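Inositol-3-phosphate synthase (Caenorhabditis elegans, PDB 1VKO) belongs to the myo-inositol-1-phosphate synthase family, builds a four-chain assembly and binds NAD beside a Rossmann-like parallel sheet. Local coordinates at residues 73-78 with 457-462; 103-108 with 178-183; 164-169 with 189-194; 241-246 with 292-297; 336-341 with 382-387. All blocks are in the same frame, centred on the assembly; numbering follows the deposited sequence.

Contact 1 (73-78 with 457-462)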
# COMPACT_ATOMS: atom_id res chain seq x y z
N LYS A 73 38.34 -15.84 -25.49
CA LYS A 73 37.96 -17.08 -24.81
C LYS A 73 37.96 -16.86 -23.31
O LYS A 73 38.99 -16.48 -22.75
CB LYS A 73 38.87 -18.26 -25.17
CG LYS A 73 38.19 -19.60 -24.92
CD LYS A 73 39.11 -20.62 -24.29
CE LYS A 73 39.84 -21.46 -25.34
NZ LYS A 73 40.76 -22.48 -24.73
N PRO A 74 36.79 -17.02 -22.67
CA PRO A 74 36.72 -16.93 -21.21
C PRO A 74 37.63 -17.98 -20.58
O PRO A 74 37.68 -19.11 -21.06
CB PRO A 74 35.24 -17.18 -20.92
CG PRO A 74 34.55 -16.70 -22.18
CD PRO A 74 35.45 -17.21 -23.26
N ARG A 75 38.36 -17.58 -19.54
CA ARG A 75 39.26 -18.47 -18.81
C ARG A 75 38.50 -19.45 -17.90
O ARG A 75 37.35 -19.19 -17.50
CB ARG A 75 40.24 -17.65 -17.99
CG ARG A 75 41.44 -17.15 -18.77
CD ARG A 75 41.20 -15.82 -19.49
NE ARG A 75 42.42 -15.29 -20.10
CZ ARG A 75 43.06 -14.20 -19.69
NH1 ARG A 75 42.63 -13.49 -18.65
NH2 ARG A 75 44.14 -13.81 -20.33
N LYS A 76 39.15 -20.57 -17.58
CA LYS A 76 38.57 -21.57 -16.66
C LYS A 76 38.52 -20.97 -15.28
O LYS A 76 39.55 -20.56 -14.74
CB LYS A 76 39.36 -22.87 -16.65
CG LYS A 76 38.58 -24.02 -16.03
CD LYS A 76 39.43 -25.28 -15.83
CE LYS A 76 38.55 -26.37 -15.25
NZ LYS A 76 39.33 -27.56 -14.81
N THR A 77 37.33 -20.93 -14.69
CA THR A 77 37.07 -20.01 -13.57
C THR A 77 36.51 -20.66 -12.30
O THR A 77 35.46 -21.28 -12.32
CB THR A 77 36.15 -18.87 -14.07
OG1 THR A 77 36.89 -18.09 -15.01
CG2 THR A 77 35.81 -17.86 -12.98
N GLY A 78 37.24 -20.51 -11.21
CA GLY A 78 36.74 -20.98 -9.91
C GLY A 78 36.25 -19.81 -9.09
O GLY A 78 36.86 -18.74 -9.12
N LEU A 457 35.65 -11.16 -17.02
CA LEU A 457 35.66 -10.43 -18.27
C LEU A 457 36.65 -9.29 -18.16
O LEU A 457 37.50 -9.13 -19.04
CB LEU A 457 34.27 -9.91 -18.65
CG LEU A 457 34.29 -8.78 -19.70
CD1 LEU A 457 34.81 -9.27 -21.07
CD2 LEU A 457 32.96 -8.09 -19.83
N ALA A 458 36.58 -8.51 -17.10
CA ALA A 458 37.52 -7.40 -16.95
C ALA A 458 38.98 -7.92 -16.92
O ALA A 458 39.93 -7.23 -17.35
CB ALA A 458 37.19 -6.57 -15.72
N SER A 459 39.16 -9.15 -16.41
CA SER A 459 40.48 -9.74 -16.32
C SER A 459 41.02 -10.00 -17.72
O SER A 459 42.21 -10.26 -17.86
CB SER A 459 40.48 -11.00 -15.45
OG SER A 459 40.28 -12.18 -16.22
N ARG A 460 40.14 -9.92 -18.72
CA ARG A 460 40.47 -10.14 -20.15
C ARG A 460 40.60 -8.87 -20.99
O ARG A 460 40.88 -8.93 -22.18
CB ARG A 460 39.44 -11.07 -20.82
CG ARG A 460 39.72 -12.54 -20.56
CD ARG A 460 38.81 -13.51 -21.33
NE ARG A 460 37.46 -13.55 -20.75
CZ ARG A 460 36.33 -13.21 -21.37
NH1 ARG A 460 36.30 -12.79 -22.63
NH2 ARG A 460 35.20 -13.30 -20.70
N VAL A 461 40.40 -7.72 -20.38
CA VAL A 461 40.46 -6.47 -21.13
C VAL A 461 41.75 -5.73 -20.79
O VAL A 461 42.15 -5.67 -19.63
CB VAL A 461 39.22 -5.57 -20.85
CG1 VAL A 461 39.30 -4.27 -21.63
CG2 VAL A 461 37.92 -6.32 -21.16
N SER A 462 42.39 -5.16 -21.81
CA SER A 462 43.49 -4.21 -21.61
C SER A 462 43.40 -3.06 -22.61
O SER A 462 42.68 -3.14 -23.59
CB SER A 462 44.84 -4.92 -21.72
OG SER A 462 44.98 -5.52 -23.00
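Arg460 reaches from the turn after helix 440-458 across the extended backbone at Lys73 and Pro74, and most of this contact is made along its length. Its CG stands beside the backbone N, anti to the carbonyl carbon (chi1 -82°), and the chain then runs straight until chi3, where a bend of -74° swings the guanidinium over Pro74. Pro74 CA sits above one face of that group, 3.5 Å from Arg460 NE, while the proline ring meets its end, Pro74 CG lying 3.8 Å from Arg460 NH2. Lower down, Arg460 CD rests 3.3 Å from Lys73 O.

Arg75 comes from the other direction, sliding past Arg460 head to tail. Bent at chi2, it lays its guanidinium and CD against the aliphatic part of Arg460, whose CG lies over one face, 3.6 Å from Arg75 NH1. The two guanidinium planes are steeply inclined, 74° apart. Arg75 NH1 also gives Ser459 O a weak hydrogen bond of 3.4 Å, and Ser459 OG lies in plane at the guanidinium edge, itself bonded to Glu456 O.

The polar end of Arg460 is held elsewhere, by Glu456, Val71 O and Pro147 O, and Glu456 OE2 also accepts a hydrogen bond from Arg75 N. Arg75 NE and Arg460 NE stay 5.3 Å apart, and Glu456 probably offsets the positive charge of Arg460.

Contact 2 (103-108 with 178-183)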
# COMPACT_ATOMS: atom_id res chain seq x y z
N MET A 103 16.44 -28.70 -14.29
CA MET A 103 15.47 -29.24 -13.34
C MET A 103 14.15 -28.50 -13.35
O MET A 103 14.10 -27.27 -13.52
CB MET A 103 16.05 -29.32 -11.93
CG MET A 103 17.50 -29.82 -11.85
SD MET A 103 18.01 -30.35 -10.21
CE MET A 103 19.55 -31.18 -10.49
N THR A 104 13.07 -29.26 -13.22
CA THR A 104 11.74 -28.69 -13.12
C THR A 104 11.14 -29.10 -11.79
O THR A 104 11.63 -30.01 -11.15
CB THR A 104 10.83 -29.18 -14.28
OG1 THR A 104 11.07 -30.55 -14.54
CG2 THR A 104 11.17 -28.51 -15.60
N TRP A 105 10.09 -28.41 -11.37
CA TRP A 105 9.34 -28.85 -10.19
C TRP A 105 7.86 -28.56 -10.41
O TRP A 105 7.52 -27.62 -11.14
CB TRP A 105 9.91 -28.21 -8.90
CG TRP A 105 10.03 -26.72 -8.94
CD1 TRP A 105 9.17 -25.83 -8.41
CD2 TRP A 105 11.07 -25.94 -9.58
NE1 TRP A 105 9.58 -24.54 -8.66
CE2 TRP A 105 10.76 -24.58 -9.36
CE3 TRP A 105 12.25 -26.26 -10.31
CZ2 TRP A 105 11.55 -23.51 -9.86
CZ3 TRP A 105 13.06 -25.22 -10.78
CH2 TRP A 105 12.68 -23.84 -10.56
N ARG A 106 6.97 -29.39 -9.84
CA ARG A 106 5.53 -29.16 -10.00
C ARG A 106 5.09 -27.90 -9.24
O ARG A 106 5.55 -27.66 -8.13
CB ARG A 106 4.71 -30.35 -9.49
CG ARG A 106 4.44 -31.49 -10.52
CD ARG A 106 3.27 -31.25 -11.54
NE ARG A 106 1.96 -30.89 -10.96
CZ ARG A 106 1.12 -29.98 -11.49
NH1 ARG A 106 1.45 -29.36 -12.62
NH2 ARG A 106 -0.06 -29.69 -10.92
N THR A 107 4.18 -27.12 -9.84
CA THR A 107 3.50 -26.07 -9.10
C THR A 107 2.01 -26.24 -9.34
O THR A 107 1.59 -27.03 -10.21
CB THR A 107 3.97 -24.70 -9.56
OG1 THR A 107 3.69 -24.53 -10.95
CG2 THR A 107 5.49 -24.65 -9.50
N LYS A 108 1.21 -25.54 -8.53
CA LYS A 108 -0.23 -25.43 -8.73
C LYS A 108 -0.56 -25.02 -10.15
O LYS A 108 -1.67 -25.25 -10.64
CB LYS A 108 -0.76 -24.37 -7.77
CG LYS A 108 -1.55 -24.89 -6.62
CD LYS A 108 -1.29 -24.15 -5.34
CE LYS A 108 -1.55 -22.59 -5.42
NZ LYS A 108 -0.23 -22.09 -4.82
N PRO A 178 10.31 -27.81 -1.80
CA PRO A 178 10.83 -29.08 -1.32
C PRO A 178 11.29 -29.90 -2.50
O PRO A 178 12.45 -30.20 -2.57
CB PRO A 178 9.61 -29.70 -0.59
CG PRO A 178 8.93 -28.35 -0.01
CD PRO A 178 8.96 -27.56 -1.26
N GLU A 179 10.42 -30.11 -3.47
CA GLU A 179 10.74 -30.94 -4.63
C GLU A 179 12.10 -30.67 -5.19
O GLU A 179 12.84 -31.61 -5.45
CB GLU A 179 9.72 -30.78 -5.75
CG GLU A 179 9.75 -31.96 -6.72
CD GLU A 179 8.96 -31.74 -8.01
OE1 GLU A 179 7.99 -30.95 -8.02
OE2 GLU A 179 9.33 -32.39 -9.02
N LEU A 180 12.43 -29.39 -5.40
CA LEU A 180 13.72 -29.00 -6.00
C LEU A 180 14.93 -29.26 -5.10
O LEU A 180 16.05 -29.44 -5.59
CB LEU A 180 13.70 -27.53 -6.51
CG LEU A 180 14.97 -26.92 -7.13
CD1 LEU A 180 15.49 -27.73 -8.33
CD2 LEU A 180 14.71 -25.44 -7.50
N GLN A 181 14.71 -29.28 -3.79
CA GLN A 181 15.78 -29.61 -2.84
C GLN A 181 16.05 -31.10 -2.95
O GLN A 181 17.22 -31.53 -2.89
CB GLN A 181 15.38 -29.24 -1.40
CG GLN A 181 15.25 -27.72 -1.10
CD GLN A 181 14.87 -27.42 0.35
OE1 GLN A 181 15.26 -28.18 1.25
NE2 GLN A 181 14.08 -26.33 0.57
N GLU A 182 15.00 -31.90 -3.13
CA GLU A 182 15.23 -33.35 -3.32
C GLU A 182 15.98 -33.69 -4.59
O GLU A 182 16.90 -34.46 -4.56
CB GLU A 182 13.94 -34.16 -3.21
CG GLU A 182 13.74 -34.80 -1.83
CD GLU A 182 13.91 -33.81 -0.68
OE1 GLU A 182 12.98 -33.00 -0.41
OE2 GLU A 182 14.98 -33.87 -0.05
N LYS A 183 15.59 -33.11 -5.70
CA LYS A 183 16.32 -33.27 -6.95
C LYS A 183 17.77 -32.85 -6.82
O LYS A 183 18.67 -33.51 -7.38
CB LYS A 183 15.63 -32.44 -8.05
CG LYS A 183 14.39 -33.13 -8.62
CD LYS A 183 13.63 -32.25 -9.59
CE LYS A 183 12.68 -33.10 -10.39
NZ LYS A 183 12.23 -32.43 -11.64
O HOH W 1 6.68 -29.38 -6.53
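A short two-stranded antiparallel hairpin, 104-107 with 110-113, lies against the first turns of helix 178-188, and both polar and greasy groups fix it there. Glu179, its chain extended with CG anti to the backbone N (chi1 -160°), brings OE1 to Arg106 N for a 2.6 Å hydrogen bond, met on the syn side and 23° out of the carboxylate plane. A water bridges the same OE1 to Arg106 O. One turn on, Lys183 NZ bonds Thr104 O at 2.5 Å, tilted from the carbonyl plane. Strand 104-107 and the helix run nearly antiparallel, 158° between their directions, so successive helical turns can hold backbone groups two residues apart on the strand. Alongside these bonds Leu180 CD2 makes a CH-pi contact over the face of Trp105, 3.9 Å from the centroid of the six-membered ring. Met103 SD packs 3.8 Å from Lys183 CB, sliding past that lysine in the opposite direction. Met426 of the third subunit touches both Trp105 and Leu180.

Contact 3 (164-169 with 189-194)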
# COMPACT_ATOMS: atom_id res chain seq x y z
N SER A 164 27.46 -27.73 8.22
CA SER A 164 26.32 -28.25 7.49
C SER A 164 26.61 -28.36 6.01
O SER A 164 27.15 -27.42 5.41
CB SER A 164 25.11 -27.35 7.68
OG SER A 164 24.76 -27.30 9.05
N ASN A 165 26.25 -29.50 5.42
CA ASN A 165 26.43 -29.73 3.98
C ASN A 165 25.35 -28.96 3.23
O ASN A 165 24.30 -28.67 3.78
CB ASN A 165 26.32 -31.23 3.64
CG ASN A 165 24.94 -31.78 3.94
OD1 ASN A 165 23.98 -31.52 3.20
ND2 ASN A 165 24.83 -32.50 5.05
N LEU A 166 25.60 -28.69 1.96
CA LEU A 166 24.78 -27.81 1.16
C LEU A 166 23.35 -28.29 0.95
O LEU A 166 22.51 -27.52 0.47
CB LEU A 166 25.47 -27.50 -0.18
CG LEU A 166 26.72 -26.62 -0.09
CD1 LEU A 166 26.84 -25.69 -1.26
CD2 LEU A 166 26.73 -25.79 1.18
N TYR A 167 23.07 -29.54 1.31
CA TYR A 167 21.70 -30.03 1.32
C TYR A 167 20.98 -29.58 2.59
O TYR A 167 19.90 -29.00 2.50
CB TYR A 167 21.64 -31.55 1.10
CG TYR A 167 20.28 -32.20 1.35
CD1 TYR A 167 19.19 -31.92 0.53
CD2 TYR A 167 20.10 -33.06 2.43
CE1 TYR A 167 17.95 -32.52 0.79
CE2 TYR A 167 18.88 -33.65 2.69
CZ TYR A 167 17.81 -33.38 1.87
OH TYR A 167 16.60 -33.98 2.16
N GLU A 168 21.60 -29.78 3.75
CA GLU A 168 21.03 -29.29 5.02
C GLU A 168 20.96 -27.79 5.00
O GLU A 168 20.07 -27.15 5.63
CB GLU A 168 21.94 -29.66 6.18
CG GLU A 168 22.16 -31.14 6.46
CD GLU A 168 23.18 -31.35 7.59
OE1 GLU A 168 24.34 -30.87 7.48
OE2 GLU A 168 22.83 -32.00 8.60
N ALA A 169 21.93 -27.21 4.30
CA ALA A 169 22.00 -25.80 4.06
C ALA A 169 20.78 -25.23 3.27
O ALA A 169 20.41 -24.09 3.44
CB ALA A 169 23.30 -25.50 3.34
N GLU A 189 24.44 -32.38 -1.29
CA GLU A 189 24.73 -33.09 -0.04
C GLU A 189 26.22 -33.39 0.19
O GLU A 189 26.72 -33.19 1.29
CB GLU A 189 23.83 -34.34 0.14
CG GLU A 189 23.94 -34.98 1.53
CD GLU A 189 22.96 -36.12 1.78
OE1 GLU A 189 22.66 -36.90 0.83
OE2 GLU A 189 22.49 -36.22 2.94
N PRO A 190 26.95 -33.89 -0.82
CA PRO A 190 28.40 -34.13 -0.67
C PRO A 190 29.19 -32.87 -0.34
O PRO A 190 30.33 -32.99 0.08
CB PRO A 190 28.81 -34.63 -2.06
CG PRO A 190 27.60 -35.25 -2.60
CD PRO A 190 26.48 -34.36 -2.15
N ILE A 191 28.63 -31.68 -0.54
CA ILE A 191 29.42 -30.46 -0.36
C ILE A 191 29.37 -29.95 1.08
O ILE A 191 28.33 -29.57 1.59
CB ILE A 191 29.05 -29.36 -1.35
CG1 ILE A 191 28.86 -29.92 -2.76
CG2 ILE A 191 30.14 -28.28 -1.38
CD1 ILE A 191 28.22 -28.92 -3.73
N VAL A 192 30.50 -30.00 1.75
CA VAL A 192 30.64 -29.49 3.10
C VAL A 192 31.70 -28.40 3.03
O VAL A 192 32.82 -28.68 2.61
CB VAL A 192 31.07 -30.58 4.09
CG1 VAL A 192 31.41 -29.96 5.44
CG2 VAL A 192 29.96 -31.62 4.25
N PRO A 193 31.35 -27.16 3.41
CA PRO A 193 32.29 -26.04 3.30
C PRO A 193 33.52 -26.24 4.16
O PRO A 193 33.45 -26.88 5.20
CB PRO A 193 31.49 -24.87 3.85
CG PRO A 193 30.06 -25.27 3.66
CD PRO A 193 30.04 -26.73 3.95
N LEU A 194 34.65 -25.69 3.71
CA LEU A 194 35.89 -25.65 4.49
C LEU A 194 35.68 -24.83 5.78
O LEU A 194 34.81 -23.99 5.85
CB LEU A 194 37.05 -25.10 3.65
CG LEU A 194 37.26 -25.72 2.24
CD1 LEU A 194 38.26 -24.93 1.44
CD2 LEU A 194 37.70 -27.14 2.33
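Asn165 lies against Glu189 and Val192 with its CB, CG and OD1. Its CB is 3.1 Å from Glu189 O, with Val192 CG2 on it as well at 3.7 Å. CG, 3.5 Å from Glu189 O, is set between the backbone N and the carbonyl carbon (chi1 64°), which curls the amide back toward the coming helix. At the tip, OD1 takes hydrogen bonds from Tyr167 N at 2.9 Å and Glu168 N at 3.0 Å, the second from above the carbonyl plane, and Glu189 CG passes 3.8 Å from this oxygen. Glu168 OE1 in turn accepts from Asn165 N through its anti lone pair, which completes a capping box.

The next residue makes the hydrogen bond across the contact: Leu166 N to Ile191 O, 2.9 Å, nearly along the C=O axis. Leu166 CG then packs against Ile191 CB. Tyr167 and Glu189 run side by side, CB to CB, while their polar ends go to Glu182 and Arg185 respectively.

Leu166 and Ile191 both pack on Val93 of helix 87-100, and Leu166 also meets Met188. The loop leaving helix 178-188 thus folds back over the start of helix 168-173, and the side chain of Pro193 lies about 7 Å from the bound NAD.

Contact 4 (241-246 with 292-297)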
# COMPACT_ATOMS: atom_id res chain seq x y z
N GLU A 241 42.30 -20.90 -14.39
CA GLU A 241 43.04 -19.73 -14.82
C GLU A 241 42.54 -18.43 -14.21
O GLU A 241 43.24 -17.43 -14.30
CB GLU A 241 43.01 -19.60 -16.34
CG GLU A 241 43.62 -20.77 -17.11
CD GLU A 241 42.94 -20.95 -18.44
OE1 GLU A 241 43.14 -20.09 -19.33
OE2 GLU A 241 42.18 -21.93 -18.59
N CYS A 242 41.32 -18.42 -13.64
CA CYS A 242 40.79 -17.24 -12.92
C CYS A 242 40.16 -17.67 -11.62
O CYS A 242 39.27 -18.51 -11.60
CB CYS A 242 39.75 -16.48 -13.75
SG CYS A 242 39.27 -14.86 -13.09
N VAL A 243 40.63 -17.09 -10.52
CA VAL A 243 40.09 -17.42 -9.21
C VAL A 243 39.49 -16.13 -8.66
O VAL A 243 40.18 -15.10 -8.63
CB VAL A 243 41.19 -17.93 -8.23
CG1 VAL A 243 40.63 -18.18 -6.86
CG2 VAL A 243 41.79 -19.20 -8.76
N ILE A 244 38.23 -16.20 -8.25
CA ILE A 244 37.55 -15.07 -7.64
C ILE A 244 37.09 -15.52 -6.26
O ILE A 244 36.53 -16.62 -6.12
CB ILE A 244 36.34 -14.60 -8.49
CG1 ILE A 244 36.78 -14.18 -9.87
CG2 ILE A 244 35.59 -13.41 -7.78
CD1 ILE A 244 35.69 -14.45 -10.95
N VAL A 245 37.36 -14.68 -5.27
CA VAL A 245 36.88 -14.87 -3.93
C VAL A 245 35.81 -13.83 -3.63
O VAL A 245 35.96 -12.63 -3.95
CB VAL A 245 38.00 -14.74 -2.92
CG1 VAL A 245 37.40 -14.58 -1.44
CG2 VAL A 245 38.94 -15.93 -3.06
N LEU A 246 34.72 -14.27 -3.01
CA LEU A 246 33.58 -13.37 -2.81
C LEU A 246 32.96 -13.59 -1.44
O LEU A 246 32.64 -14.73 -1.05
CB LEU A 246 32.54 -13.56 -3.93
CG LEU A 246 31.32 -12.66 -3.96
CD1 LEU A 246 30.84 -12.34 -5.42
CD2 LEU A 246 30.20 -13.28 -3.10
N GLU A 292 47.44 -14.41 -3.40
CA GLU A 292 47.36 -15.56 -4.33
C GLU A 292 46.88 -15.23 -5.75
O GLU A 292 46.56 -16.14 -6.52
CB GLU A 292 46.44 -16.61 -3.74
CG GLU A 292 46.97 -17.23 -2.46
CD GLU A 292 48.30 -17.93 -2.68
OE1 GLU A 292 48.55 -18.34 -3.84
OE2 GLU A 292 49.08 -18.06 -1.70
N GLY A 293 46.80 -13.96 -6.10
CA GLY A 293 46.37 -13.60 -7.45
C GLY A 293 44.89 -13.81 -7.78
O GLY A 293 44.49 -13.67 -8.95
N ALA A 294 44.10 -14.15 -6.76
CA ALA A 294 42.62 -14.17 -6.85
C ALA A 294 42.02 -12.78 -6.64
O ALA A 294 42.55 -11.97 -5.88
CB ALA A 294 42.03 -15.13 -5.83
N HIS A 295 40.91 -12.50 -7.31
CA HIS A 295 40.26 -11.21 -7.17
C HIS A 295 39.29 -11.33 -6.00
O HIS A 295 38.88 -12.44 -5.62
CB HIS A 295 39.49 -10.81 -8.45
CG HIS A 295 40.28 -11.01 -9.71
ND1 HIS A 295 41.30 -10.17 -10.09
CD2 HIS A 295 40.20 -11.95 -10.67
CE1 HIS A 295 41.82 -10.59 -11.22
NE2 HIS A 295 41.16 -11.66 -11.61
N TYR A 296 38.92 -10.20 -5.44
CA TYR A 296 38.11 -10.22 -4.25
C TYR A 296 36.92 -9.26 -4.34
O TYR A 296 37.09 -8.03 -4.56
CB TYR A 296 38.98 -9.93 -3.02
CG TYR A 296 38.21 -10.12 -1.73
CD1 TYR A 296 38.05 -11.38 -1.16
CD2 TYR A 296 37.61 -9.05 -1.12
CE1 TYR A 296 37.32 -11.54 0.02
CE2 TYR A 296 36.86 -9.21 0.02
CZ TYR A 296 36.73 -10.41 0.61
OH TYR A 296 35.98 -10.50 1.80
N ILE A 297 35.72 -9.85 -4.17
CA ILE A 297 34.43 -9.12 -4.09
C ILE A 297 33.77 -9.15 -2.72
O ILE A 297 33.59 -10.23 -2.12
CB ILE A 297 33.39 -9.65 -5.14
CG1 ILE A 297 34.01 -9.88 -6.53
CG2 ILE A 297 32.11 -8.74 -5.19
CD1 ILE A 297 34.64 -8.67 -7.15
O HOH W 2 42.83 -15.21 -10.64
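Two neighbouring strands, 242-247 and 295-298, pair in parallel within the buried five-stranded sheet of the NAD-binding part of the chain. The axes of segments 242-246 and 295-297 approach to 4.6 Å. Three backbone bonds knit them: His295 N to Val243 O, Val245 N to His295 O at 2.7 Å, and Ile297 N to Val245 O at 2.8 Å, so Val245 uses both its N-H and its carbonyl.

Val245 also carries the packing on one face of the sheet. Its CG1, anti to the backbone N (chi1 166°), reaches the edge of the Tyr296 ring, 3.3 Å from CD1, and Val243 CG1 touches Ala294 CB at 3.5 Å. On the face with Ile244 and Leu246, Leu246 CD1 packs 3.7 Å from Ile297 CB. Cys242 SG meets the His295 ring edge-on and in its plane, 4.8 Å from the centroid, and His295 ND1 is taken by Phe319 N.

At the start of the pairing a water links Val243 N to the O of Gly293, the C-prime glycine of the Schellman motif ending helix 281-291. Helix 440-458 covers His295 and Ile297, and helix 281-291 lies against Val245 and Tyr296. A parallel sheet with helices on both faces, the side chain of Leu246 about 8 Å from the NAD, is the layout of a Rossmann-type dinucleotide-binding fold.

Contact 5 (336-341 with 382-387)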
# COMPACT_ATOMS: atom_id res chain seq x y z
N PHE A 336 14.54 5.09 -9.14
CA PHE A 336 13.34 5.91 -8.91
C PHE A 336 13.66 7.35 -8.53
O PHE A 336 12.98 8.27 -8.99
CB PHE A 336 12.45 5.28 -7.81
CG PHE A 336 11.15 5.99 -7.57
CD1 PHE A 336 10.31 6.34 -8.63
CD2 PHE A 336 10.73 6.28 -6.27
CE1 PHE A 336 9.09 7.00 -8.39
CE2 PHE A 336 9.51 6.95 -6.03
CZ PHE A 336 8.69 7.28 -7.09
N VAL A 337 14.67 7.52 -7.68
CA VAL A 337 15.13 8.86 -7.31
C VAL A 337 15.80 9.59 -8.51
O VAL A 337 15.67 10.81 -8.63
CB VAL A 337 16.03 8.87 -6.02
CG1 VAL A 337 15.21 8.50 -4.79
CG2 VAL A 337 17.23 7.95 -6.15
N ASP A 338 16.48 8.82 -9.37
CA ASP A 338 17.04 9.32 -10.65
C ASP A 338 15.93 9.82 -11.60
O ASP A 338 15.92 11.00 -12.04
CB ASP A 338 17.83 8.19 -11.34
CG ASP A 338 18.76 8.69 -12.47
OD1 ASP A 338 19.64 9.56 -12.25
OD2 ASP A 338 18.73 8.20 -13.61
N PHE A 339 15.02 8.91 -11.94
CA PHE A 339 13.81 9.24 -12.68
C PHE A 339 13.11 10.51 -12.12
O PHE A 339 12.74 11.38 -12.90
CB PHE A 339 12.82 8.04 -12.76
CG PHE A 339 11.37 8.46 -12.86
CD1 PHE A 339 10.85 8.98 -14.06
CD2 PHE A 339 10.52 8.39 -11.75
CE1 PHE A 339 9.51 9.41 -14.16
CE2 PHE A 339 9.17 8.81 -11.85
CZ PHE A 339 8.67 9.32 -13.05
N LEU A 340 12.94 10.61 -10.80
CA LEU A 340 12.25 11.77 -10.19
C LEU A 340 13.04 13.10 -10.25
O LEU A 340 12.44 14.17 -10.41
CB LEU A 340 11.89 11.51 -8.73
CG LEU A 340 10.98 10.39 -8.23
CD1 LEU A 340 11.07 10.34 -6.69
CD2 LEU A 340 9.53 10.53 -8.68
N VAL A 341 14.37 13.06 -10.10
CA VAL A 341 15.14 14.30 -10.18
C VAL A 341 15.29 14.76 -11.66
O VAL A 341 15.19 15.96 -11.96
CB VAL A 341 16.48 14.25 -9.38
CG1 VAL A 341 17.31 15.54 -9.58
CG2 VAL A 341 16.20 14.04 -7.89
N ASP A 382 23.01 10.75 -2.97
CA ASP A 382 23.95 11.85 -2.75
C ASP A 382 24.32 12.50 -4.07
O ASP A 382 24.12 13.71 -4.24
CB ASP A 382 25.20 11.38 -2.01
CG ASP A 382 24.91 10.96 -0.57
OD1 ASP A 382 24.00 11.55 0.08
OD2 ASP A 382 25.56 10.05 -0.02
N ASP A 383 24.84 11.70 -5.00
CA ASP A 383 25.24 12.21 -6.31
C ASP A 383 24.06 12.82 -7.11
O ASP A 383 24.28 13.71 -7.96
CB ASP A 383 25.95 11.12 -7.11
CG ASP A 383 25.06 9.92 -7.39
OD1 ASP A 383 24.39 9.46 -6.45
OD2 ASP A 383 24.96 9.39 -8.53
N MET A 384 22.84 12.36 -6.84
CA MET A 384 21.64 12.92 -7.48
C MET A 384 21.20 14.29 -6.89
O MET A 384 20.81 15.20 -7.62
CB MET A 384 20.48 11.90 -7.48
CG MET A 384 20.27 11.16 -8.83
SD MET A 384 19.45 12.14 -10.14
CE MET A 384 20.79 12.52 -11.29
N VAL A 385 21.27 14.43 -5.57
CA VAL A 385 20.93 15.70 -4.94
C VAL A 385 21.95 16.79 -5.34
O VAL A 385 21.61 17.97 -5.45
CB VAL A 385 20.77 15.55 -3.40
CG1 VAL A 385 20.78 16.92 -2.69
CG2 VAL A 385 19.50 14.76 -3.07
N LYS A 386 23.20 16.37 -5.59
CA LYS A 386 24.29 17.26 -6.02
C LYS A 386 24.18 17.62 -7.52
O LYS A 386 24.65 18.67 -7.95
CB LYS A 386 25.66 16.63 -5.71
CG LYS A 386 26.13 16.75 -4.23
CD LYS A 386 27.41 15.93 -3.91
CE LYS A 386 27.06 14.58 -3.24
NZ LYS A 386 28.22 13.84 -2.62
N SER A 387 23.56 16.73 -8.28
CA SER A 387 23.30 16.93 -9.71
C SER A 387 22.41 18.14 -10.07
O SER A 387 22.45 18.62 -11.20
CB SER A 387 22.62 15.69 -10.28
OG SER A 387 21.21 15.77 -10.06
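Asp338 OD1 is the polar atom on which several groups converge: it is 3.3 Å from both SD and CE of Met384, the two side chains crossing at about a right angle, and it has its salt bridge with Arg500 NE, which would be expected to keep the carboxylate ionised beside the thioether. The larger share of the contact belongs to Met384. Its chain bends at chi2 (-76°) and again at chi3 (106°), folding the thioether against helix 329-342. SD rests 3.7 Å from Val341 CB.

The segments 336-341 and 382-387 run almost exactly parallel, 5° apart, with axes 10.1 Å from each other, and the bent Met384 side chain fills much of the interface between them. Helix 329-342 packs by Val337 and Leu340 on strand 413-423 of the mixed four-stranded sheet, and the weakly bonded helix 382-387 lies beside helix 329-342. Ser387 OG gives a 2.5 Å hydrogen bond to Met384 O, one turn back in its own helix, and from there it touches Val341 CG1 of the facing helix at 3.9 Å. The third subunit comes close as well: its Thr125 OG1 is hydrogen-bonded to Ser387 O, and its Phe498 meets Phe339 edge-to-face.

How the contacts relate
Contacts 1 and 4 are next-door neighbours, their centres about 11 Å apart: strands 77-82 and 242-247 lie side by side in the parallel sheet, and helix 440-458, which leads into contact 1, also covers contact 4. Contacts 2 and 3 alternate along the chain and sit on helices 168-173 and 178-188, which follow each other in the chain, joined by a probable hydrogen bond between Glu182 and Tyr167. Contact 5 stands apart beside the mixed sheet. Contact 1 joins distant parts of the sequence and encloses the other four. Contacts 2 and 5, about 42 Å apart by centres, both meet the third subunit, so these two places where subunits meet lie about 33 and 34 Å, centre to centre, from contact 4.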